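Local coordinates for putative ABC transporter amino acid-binding protein (Sinorhizobium meliloti, PDB 2Q88) that binds the compatible solute ectoine and probably hands it to an ABC transporter for uptake during osmotic stress, at residues A[240-243]-A[244-248]; A[229-232]-A[233-237]; A[217-220]-A[221-224]. One frame throughout, in Å; residues are numbered along the deposited sequence.

Contact 1: residues A[240-243]-A[244-248]; sequences FSAK and AAMST
K243 O is gripped twice by S247, four residues further along the chain. The hydroxyl does the firmer work: S247 OG donates to K243 O at 2.8 Å, arriving from above the carbonyl plane, 47° out of it, and not along a lone pair. S247 N is equally near that oxygen, but its N-H is bent to 115° and the bond is weak. With its hydroxyl beside the backbone N (chi1 -68°), S247 swings OG back over the preceding turn, a familiar way for serine to pair with the carbonyl four residues earlier. One residue upstream, A242 O receives M246 N at 2.9 Å, a straight helical bond, and the methionine side chain leans on the same oxygen, with M246 CG 3.3 Å from A242 O. M246 SD then passes alongside the methyl of A242, at 4.3 Å from A242 CB.

The other end illustrates how a short helix is started. S241 is the N-cap of helix 242-246: its OG, turned anti to the backbone N, accepts A244 N at 3.2 Å in a nearly straight bond. The first-turn N-H of A242 is taken by a different acceptor, the carboxylate of E236, so two side chains serve the opening turn. In the type 2 periplasmic-binding-protein fold of this family 3 solute-binding protein, the helix lies between helix 230-235, where A242 packs on F231 and A232, and strand 98-106, where A245 touches C98 while also reaching F231. Just ahead of the cap, F240 meets F25, a residue of the ectoine pocket, edge-to-face. K243 is exposed, its CB bond directed away from the following segment, and A244 CB sits 3.8 Å from S241 OG.

Contact 2: residues A[229-232]-A[233-237]; sequences GEFA and KIIEP
F231 and I235, one helical turn apart, form the tight side of helix 230-235, which follows helix 212-228 through a turn at G229. That glycine has a positive phi (99°), a backbone shape in which a CB would press on the preceding carbonyl oxygen, and it also serves as the N-cap of the new helix. On the packed side, I235 CD1 rests over one face of the F231 ring, 3.5 Å from F231 CZ. The methyl gets there because I235 CG1 stands between its backbone N and carbonyl carbon (chi1 73°). In the backbone, F231 O takes I235 N at 3.1 Å with a straight N-H, and I234 N adds a weak second bond to the same oxygen. F231 is enclosed further by L222 and L225 of helix 212-228, while K226 makes a cation-pi contact with its ring; I235 faces V41 and L97.

The solvent side is looser: K233 and E236 are exposed and E230 partly so. K233 N bonds to G229 O at 3.2 Å, but the lysine side chain folds over that carbonyl without closing on it, K233 NZ staying 4.0 Å from G229 O. E230 OE1 is 6.5 Å from K233 NZ, a distance that permits at most a diffuse attraction between opposite charges. E236 behaves differently from these two: its OE2 is held by A242 N, and its aliphatic part lies along A232, with E236 CG 3.2 Å from A232 O. The same carbonyl receives E236 N in a helical bond as the chain passes into a 3-10 turn. Proline supplies no N-H to continue the series, and P237 CD stands 3.8 Å from A232 O.

Contact 3: residues A[217-220]-A[221-224]; sequences AFDV and ELAK
E221 has CG beside its backbone N (chi1 -66°), and a bend at chi2 (-44°) curls the carboxylate back along the helix toward A217 and V220, while a turn at chi3 (-91°) brings the amine of K224 round to meet it. The result is a salt bridge across three residues, E221 OE2 to K224 NZ at 3.2 Å, weak as a hydrogen bond. V220 lies close to both chains: its CG1 is 3.8 Å from K224 CE, the valine and lysine running side by side, and 4.0 Å from E221 OE2. A water bridges the carboxylate to the backbone, donating to E221 OE2 at 2.9 Å and to A217 O at 3.0 Å. A217 O thus takes the water as well as the weak bond from E221 N, which ties the carboxylate to the preceding turn.

A different side of the helix is buried. L222 N meets F218 O at 3.0 Å in the carbonyl plane. L222 CD2 lies beside D219 OD1, 4.0 Å away, the two side chains pointing the same way; the carboxylate's stronger partner is Q94 N, and R250 forms a long, weak ion pair with it. F218 sets its ring edge-to-face against F207 and, like L222, packs on I45 of helix 37-48, which E221 also touches. With F218 and L222 turned inward and V220, A223 and K224 exposed, helix 212-228 is amphipathic in outline, packed on one side against helix 37-48 in the type 2 periplasmic-binding-protein fold.

Followed from the N terminus, the chain meets contact 3 first, then contact 2 and finally contact 1; they lie in series, and none nests within or crosses another. Each is a local contact along or just beyond a helix and closes no long loop. Helix 212-228 carries contact 3, the corner at G229 leads into helix 230-235 with contact 2, and a short connection reaches helix 242-246 with contact 1. Contact 2 is the go-between, touching helix 212-228 on one hand and the start of helix 242-246 on the other. Contacts 1 and 3 do not touch, their nearest atoms being about 7 Å apart. Together they join three consecutive helices on the same side of the chain's centre.

Contact 1: residues A[240-243]-A[244-248]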
ATOM      1  N   PHE A 240       7.126  10.231  -2.524  1.00 24.39           N
ATOM      2  CA  PHE A 240       6.794   9.517  -3.753  1.00 24.81           C
ATOM      3  C   PHE A 240       7.256  10.257  -5.009  1.00 25.37           C
ATOM      4  O   PHE A 240       7.479  11.463  -4.982  1.00 25.43           O
ATOM      5  CB  PHE A 240       5.294   9.236  -3.801  1.00 24.29           C
ATOM      6  CG  PHE A 240       4.840   8.268  -2.758  1.00 23.75           C
ATOM      7  CD1 PHE A 240       4.334   8.725  -1.545  1.00 24.85           C
ATOM      8  CD2 PHE A 240       4.929   6.893  -2.981  1.00 24.71           C
ATOM      9  CE1 PHE A 240       3.915   7.824  -0.564  1.00 25.25           C
ATOM     10  CE2 PHE A 240       4.516   5.990  -2.019  1.00 24.49           C
ATOM     11  CZ  PHE A 240       4.011   6.453  -0.806  1.00 24.50           C
ATOM     12  N   SER A 241       7.422   9.523  -6.101  1.00 26.37           N
ATOM     13  CA  SER A 241       7.791  10.133  -7.381  1.00 26.77           C
ATOM     14  C   SER A 241       6.575  10.196  -8.294  1.00 26.50           C
ATOM     15  O   SER A 241       5.978   9.174  -8.614  1.00 26.59           O
ATOM     16  CB  SER A 241       8.928   9.352  -8.046  1.00 26.94           C
ATOM     17  OG  SER A 241       9.105   9.759  -9.394  1.00 28.16           O
ATOM     18  N   ALA A 242       6.194  11.400  -8.703  1.00 27.19           N
ATOM     19  CA  ALA A 242       5.086  11.552  -9.642  1.00 27.40           C
ATOM     20  C   ALA A 242       5.481  11.044 -11.024  1.00 27.78           C
ATOM     21  O   ALA A 242       4.654  10.490 -11.747  1.00 27.79           O
ATOM     22  CB  ALA A 242       4.638  12.997  -9.718  1.00 27.67           C
ATOM     23  N   LYS A 243       6.748  11.239 -11.379  1.00 27.89           N
ATOM     24  CA  LYS A 243       7.311  10.743 -12.635  1.00 28.41           C
ATOM     25  C   LYS A 243       7.101   9.225 -12.784  1.00 27.84           C
ATOM     26  O   LYS A 243       6.624   8.763 -13.817  1.00 27.93           O
ATOM     27  CB  LYS A 243       8.796  11.106 -12.693  1.00 28.45           C
ATOM     28  CG  LYS A 243       9.465  11.009 -14.057  1.00 29.82           C
ATOM     29  CD  LYS A 243      10.995  11.124 -13.881  1.00 30.47           C
ATOM     30  CE  LYS A 243      11.782  10.880 -15.163  1.00 34.04           C
ATOM     31  NZ  LYS A 243      12.133  12.143 -15.890  1.00 36.65           N
ATOM     32  N   ALA A 244       7.417   8.463 -11.737  1.00 27.35           N
ATOM     33  CA  ALA A 244       7.221   7.007 -11.741  1.00 26.35           C
ATOM     34  C   ALA A 244       5.777   6.586 -12.035  1.00 26.36           C
ATOM     35  O   ALA A 244       5.548   5.698 -12.858  1.00 25.28           O
ATOM     36  CB  ALA A 244       7.707   6.393 -10.442  1.00 26.37           C
ATOM     37  N   ALA A 245       4.807   7.209 -11.362  1.00 26.01           N
ATOM     38  CA  ALA A 245       3.404   6.897 -11.597  1.00 26.51           C
ATOM     39  C   ALA A 245       2.988   7.308 -13.004  1.00 27.22           C
ATOM     40  O   ALA A 245       2.321   6.551 -13.715  1.00 27.44           O
ATOM     41  CB  ALA A 245       2.512   7.567 -10.558  1.00 25.36           C
ATOM     42  N   MET A 246       3.412   8.500 -13.407  1.00 28.42           N
ATOM     43  CA  MET A 246       3.110   9.026 -14.741  1.00 30.00           C
ATOM     44  C   MET A 246       3.866   8.328 -15.894  1.00 29.98           C
ATOM     45  O   MET A 246       3.558   8.557 -17.067  1.00 30.48           O
ATOM     46  CB  MET A 246       3.334  10.542 -14.754  1.00 29.58           C
ATOM     47  CG  MET A 246       2.322  11.289 -13.870  1.00 29.67           C
ATOM     48  SD  MET A 246       2.734  13.004 -13.521  1.00 32.38           S
ATOM     49  CE  MET A 246       2.548  13.717 -15.160  1.00 32.03           C
ATOM     50  N   SER A 247       4.838   7.477 -15.564  1.00 30.57           N
ATOM     51  CA  SER A 247       5.575   6.700 -16.578  1.00 30.90           C
ATOM     52  C   SER A 247       4.900   5.368 -16.921  1.00 30.87           C
ATOM     53  O   SER A 247       5.367   4.635 -17.801  1.00 30.39           O
ATOM     54  CB  SER A 247       7.011   6.428 -16.118  1.00 31.21           C
ATOM     55  OG  SER A 247       7.768   7.626 -16.068  1.00 33.20           O
ATOM     56  N   THR A 248       3.809   5.043 -16.230  1.00 30.18           N
ATOM     57  CA  THR A 248       3.183   3.727 -16.419  1.00 29.60           C
ATOM     58  C   THR A 248       1.648   3.790 -16.462  1.00 29.26           C
ATOM     59  O   THR A 248       1.064   4.874 -16.388  1.00 28.95           O
ATOM     60  CB  THR A 248       3.746   2.697 -15.371  1.00 29.90           C
ATOM     61  OG1 THR A 248       3.262   1.379 -15.669  1.00 29.95           O
ATOM     62  CG2 THR A 248       3.243   2.985 -13.937  1.00 29.34           C
TER

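Contact 2: residues A[229-232]-A[233-237]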
ATOM      1  N   GLY A 229       0.072  19.299 -12.393  1.00 23.50           N
ATOM      2  CA  GLY A 229       1.181  19.252 -11.446  1.00 23.49           C
ATOM      3  C   GLY A 229       0.710  19.181 -10.006  1.00 23.21           C
ATOM      4  O   GLY A 229       1.523  19.090  -9.076  1.00 22.89           O
ATOM      5  N   GLU A 230      -0.607  19.215  -9.811  1.00 22.92           N
ATOM      6  CA  GLU A 230      -1.172  19.157  -8.470  1.00 23.31           C
ATOM      7  C   GLU A 230      -0.962  17.779  -7.837  1.00 23.44           C
ATOM      8  O   GLU A 230      -0.772  17.671  -6.630  1.00 23.09           O
ATOM      9  CB  GLU A 230      -2.652  19.533  -8.493  1.00 23.80           C
ATOM     10  CG  GLU A 230      -3.297  19.684  -7.119  1.00 25.92           C
ATOM     11  CD  GLU A 230      -2.719  20.830  -6.290  1.00 30.97           C
ATOM     12  OE1 GLU A 230      -2.217  21.826  -6.865  1.00 31.77           O
ATOM     13  OE2 GLU A 230      -2.787  20.738  -5.046  1.00 33.50           O
ATOM     14  N   PHE A 231      -0.998  16.739  -8.671  1.00 23.31           N
ATOM     15  CA  PHE A 231      -0.654  15.367  -8.275  1.00 24.15           C
ATOM     16  C   PHE A 231       0.704  15.309  -7.565  1.00 24.12           C
ATOM     17  O   PHE A 231       0.794  14.823  -6.435  1.00 23.58           O
ATOM     18  CB  PHE A 231      -0.714  14.458  -9.517  1.00 24.27           C
ATOM     19  CG  PHE A 231      -0.236  13.040  -9.301  1.00 25.30           C
ATOM     20  CD1 PHE A 231      -0.968  12.139  -8.533  1.00 27.01           C
ATOM     21  CD2 PHE A 231       0.919  12.597  -9.927  1.00 25.85           C
ATOM     22  CE1 PHE A 231      -0.529  10.820  -8.367  1.00 26.08           C
ATOM     23  CE2 PHE A 231       1.372  11.278  -9.767  1.00 25.64           C
ATOM     24  CZ  PHE A 231       0.643  10.392  -8.990  1.00 25.83           C
ATOM     25  N   ALA A 232       1.742  15.841  -8.212  1.00 24.02           N
ATOM     26  CA  ALA A 232       3.079  15.897  -7.626  1.00 23.99           C
ATOM     27  C   ALA A 232       3.096  16.697  -6.330  1.00 24.09           C
ATOM     28  O   ALA A 232       3.758  16.302  -5.383  1.00 24.53           O
ATOM     29  CB  ALA A 232       4.096  16.462  -8.625  1.00 23.89           C
ATOM     30  N   LYS A 233       2.346  17.794  -6.276  1.00 24.08           N
ATOM     31  CA  LYS A 233       2.325  18.650  -5.075  1.00 24.69           C
ATOM     32  C   LYS A 233       1.755  17.901  -3.872  1.00 24.43           C
ATOM     33  O   LYS A 233       2.136  18.171  -2.731  1.00 24.54           O
ATOM     34  CB  LYS A 233       1.530  19.945  -5.310  1.00 24.70           C
ATOM     35  CG  LYS A 233       2.185  20.924  -6.257  1.00 25.77           C
ATOM     36  CD  LYS A 233       3.666  21.115  -5.941  1.00 27.71           C
ATOM     37  CE  LYS A 233       4.251  22.271  -6.733  1.00 28.18           C
ATOM     38  NZ  LYS A 233       4.137  22.033  -8.187  1.00 29.14           N
ATOM     39  N   ILE A 234       0.851  16.957  -4.129  1.00 23.75           N
ATOM     40  CA  ILE A 234       0.240  16.188  -3.046  1.00 23.83           C
ATOM     41  C   ILE A 234       1.154  15.051  -2.568  1.00 23.31           C
ATOM     42  O   ILE A 234       1.404  14.918  -1.364  1.00 23.66           O
ATOM     43  CB  ILE A 234      -1.158  15.651  -3.456  1.00 23.32           C
ATOM     44  CG1 ILE A 234      -2.164  16.807  -3.567  1.00 24.24           C
ATOM     45  CG2 ILE A 234      -1.645  14.609  -2.452  1.00 24.10           C
ATOM     46  CD1 ILE A 234      -3.455  16.426  -4.303  1.00 24.85           C
ATOM     47  N   ILE A 235       1.649  14.239  -3.496  1.00 22.85           N
ATOM     48  CA  ILE A 235       2.369  13.009  -3.110  1.00 22.79           C
ATOM     49  C   ILE A 235       3.867  13.175  -2.843  1.00 23.09           C
ATOM     50  O   ILE A 235       4.440  12.452  -2.022  1.00 22.96           O
ATOM     51  CB  ILE A 235       2.123  11.855  -4.126  1.00 22.50           C
ATOM     52  CG1 ILE A 235       2.877  12.100  -5.447  1.00 22.04           C
ATOM     53  CG2 ILE A 235       0.632  11.641  -4.349  1.00 21.93           C
ATOM     54  CD1 ILE A 235       2.928  10.869  -6.357  1.00 22.85           C
ATOM     55  N   GLU A 236       4.505  14.117  -3.524  1.00 24.06           N
ATOM     56  CA  GLU A 236       5.957  14.259  -3.393  1.00 24.96           C
ATOM     57  C   GLU A 236       6.482  14.705  -2.002  1.00 24.79           C
ATOM     58  O   GLU A 236       7.541  14.237  -1.592  1.00 24.93           O
ATOM     59  CB  GLU A 236       6.566  15.041  -4.568  1.00 25.58           C
ATOM     60  CG  GLU A 236       6.264  14.375  -5.912  1.00 27.19           C
ATOM     61  CD  GLU A 236       7.268  14.692  -7.002  1.00 30.48           C
ATOM     62  OE1 GLU A 236       7.712  15.858  -7.096  1.00 30.25           O
ATOM     63  OE2 GLU A 236       7.619  13.760  -7.770  1.00 33.40           O
ATOM     64  N   PRO A 237       5.755  15.542  -1.254  1.00 24.92           N
ATOM     65  CA  PRO A 237       6.096  15.785   0.157  1.00 24.70           C
ATOM     66  C   PRO A 237       6.139  14.522   1.030  1.00 24.47           C
ATOM     67  O   PRO A 237       6.764  14.535   2.093  1.00 24.42           O
ATOM     68  CB  PRO A 237       4.962  16.694   0.627  1.00 24.71           C
ATOM     69  CG  PRO A 237       4.606  17.448  -0.580  1.00 25.34           C
ATOM     70  CD  PRO A 237       4.603  16.373  -1.655  1.00 25.10           C
TER

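Contact 3: residues A[217-220]-A[221-224]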
ATOM      1  N   ALA A 217     -14.904   8.328 -13.308  1.00 23.21           N
ATOM      2  CA  ALA A 217     -14.968   9.690 -12.776  1.00 23.11           C
ATOM      3  C   ALA A 217     -13.746  10.063 -11.927  1.00 23.18           C
ATOM      4  O   ALA A 217     -13.186  11.161 -12.052  1.00 23.26           O
ATOM      5  CB  ALA A 217     -16.247   9.865 -11.968  1.00 23.35           C
ATOM      6  N   PHE A 218     -13.342   9.145 -11.059  1.00 22.85           N
ATOM      7  CA  PHE A 218     -12.131   9.295 -10.265  1.00 23.03           C
ATOM      8  C   PHE A 218     -10.926   9.480 -11.201  1.00 22.83           C
ATOM      9  O   PHE A 218     -10.103  10.370 -11.008  1.00 22.66           O
ATOM     10  CB  PHE A 218     -11.969   8.048  -9.386  1.00 23.19           C
ATOM     11  CG  PHE A 218     -10.836   8.123  -8.401  1.00 23.75           C
ATOM     12  CD1 PHE A 218      -9.559   7.652  -8.741  1.00 24.83           C
ATOM     13  CD2 PHE A 218     -11.042   8.631  -7.121  1.00 25.39           C
ATOM     14  CE1 PHE A 218      -8.503   7.708  -7.814  1.00 24.40           C
ATOM     15  CE2 PHE A 218      -9.984   8.695  -6.189  1.00 24.24           C
ATOM     16  CZ  PHE A 218      -8.722   8.223  -6.542  1.00 24.17           C
ATOM     17  N   ASP A 219     -10.851   8.649 -12.237  1.00 22.02           N
ATOM     18  CA  ASP A 219      -9.748   8.690 -13.190  1.00 22.05           C
ATOM     19  C   ASP A 219      -9.682   9.985 -13.991  1.00 21.77           C
ATOM     20  O   ASP A 219      -8.598  10.465 -14.273  1.00 21.61           O
ATOM     21  CB  ASP A 219      -9.816   7.492 -14.136  1.00 22.28           C
ATOM     22  CG  ASP A 219      -9.037   6.297 -13.615  1.00 24.65           C
ATOM     23  OD1 ASP A 219      -8.258   6.478 -12.663  1.00 25.37           O
ATOM     24  OD2 ASP A 219      -9.121   5.153 -14.111  1.00 25.74           O
ATOM     25  N   VAL A 220     -10.836  10.555 -14.340  1.00 21.55           N
ATOM     26  CA  VAL A 220     -10.866  11.822 -15.071  1.00 21.82           C
ATOM     27  C   VAL A 220     -10.184  12.915 -14.230  1.00 21.71           C
ATOM     28  O   VAL A 220      -9.356  13.675 -14.734  1.00 22.08           O
ATOM     29  CB  VAL A 220     -12.315  12.208 -15.501  1.00 21.33           C
ATOM     30  CG1 VAL A 220     -12.408  13.666 -15.913  1.00 22.48           C
ATOM     31  CG2 VAL A 220     -12.785  11.320 -16.659  1.00 22.27           C
ATOM     32  N   GLU A 221     -10.498  12.956 -12.942  1.00 22.16           N
ATOM     33  CA  GLU A 221      -9.904  13.945 -12.027  1.00 22.45           C
ATOM     34  C   GLU A 221      -8.423  13.686 -11.751  1.00 22.13           C
ATOM     35  O   GLU A 221      -7.636  14.632 -11.610  1.00 22.37           O
ATOM     36  CB  GLU A 221     -10.662  13.992 -10.694  1.00 23.34           C
ATOM     37  CG  GLU A 221     -12.107  14.501 -10.766  1.00 25.54           C
ATOM     38  CD  GLU A 221     -12.288  15.735 -11.633  1.00 30.00           C
ATOM     39  OE1 GLU A 221     -11.624  16.768 -11.383  1.00 30.01           O
ATOM     40  OE2 GLU A 221     -13.114  15.681 -12.573  1.00 32.87           O
ATOM     41  N   LEU A 222      -8.056  12.418 -11.620  1.00 21.27           N
ATOM     42  CA  LEU A 222      -6.653  12.031 -11.403  1.00 21.18           C
ATOM     43  C   LEU A 222      -5.769  12.489 -12.558  1.00 21.48           C
ATOM     44  O   LEU A 222      -4.662  12.980 -12.340  1.00 22.06           O
ATOM     45  CB  LEU A 222      -6.527  10.518 -11.191  1.00 21.24           C
ATOM     46  CG  LEU A 222      -5.133   9.870 -11.018  1.00 20.86           C
ATOM     47  CD1 LEU A 222      -4.413  10.458  -9.795  1.00 19.59           C
ATOM     48  CD2 LEU A 222      -5.250   8.346 -10.861  1.00 20.35           C
ATOM     49  N   ALA A 223      -6.253  12.299 -13.786  1.00 21.61           N
ATOM     50  CA  ALA A 223      -5.563  12.774 -14.987  1.00 21.58           C
ATOM     51  C   ALA A 223      -5.355  14.291 -14.984  1.00 21.47           C
ATOM     52  O   ALA A 223      -4.295  14.764 -15.361  1.00 20.97           O
ATOM     53  CB  ALA A 223      -6.301  12.336 -16.253  1.00 21.97           C
ATOM     54  N   LYS A 224      -6.365  15.046 -14.568  1.00 21.39           N
ATOM     55  CA  LYS A 224      -6.236  16.505 -14.487  1.00 22.09           C
ATOM     56  C   LYS A 224      -5.227  16.943 -13.424  1.00 22.08           C
ATOM     57  O   LYS A 224      -4.483  17.909 -13.629  1.00 22.39           O
ATOM     58  CB  LYS A 224      -7.607  17.154 -14.250  1.00 21.92           C
ATOM     59  CG  LYS A 224      -8.507  17.042 -15.460  1.00 24.11           C
ATOM     60  CD  LYS A 224      -9.800  17.835 -15.335  1.00 28.44           C
ATOM     61  CE  LYS A 224     -10.905  16.999 -14.745  1.00 29.69           C
ATOM     62  NZ  LYS A 224     -12.264  17.624 -14.931  1.00 30.79           N
TER
HETATM   63  O   HOH W   1     -14.784  13.363 -13.217  1.00 35.57           O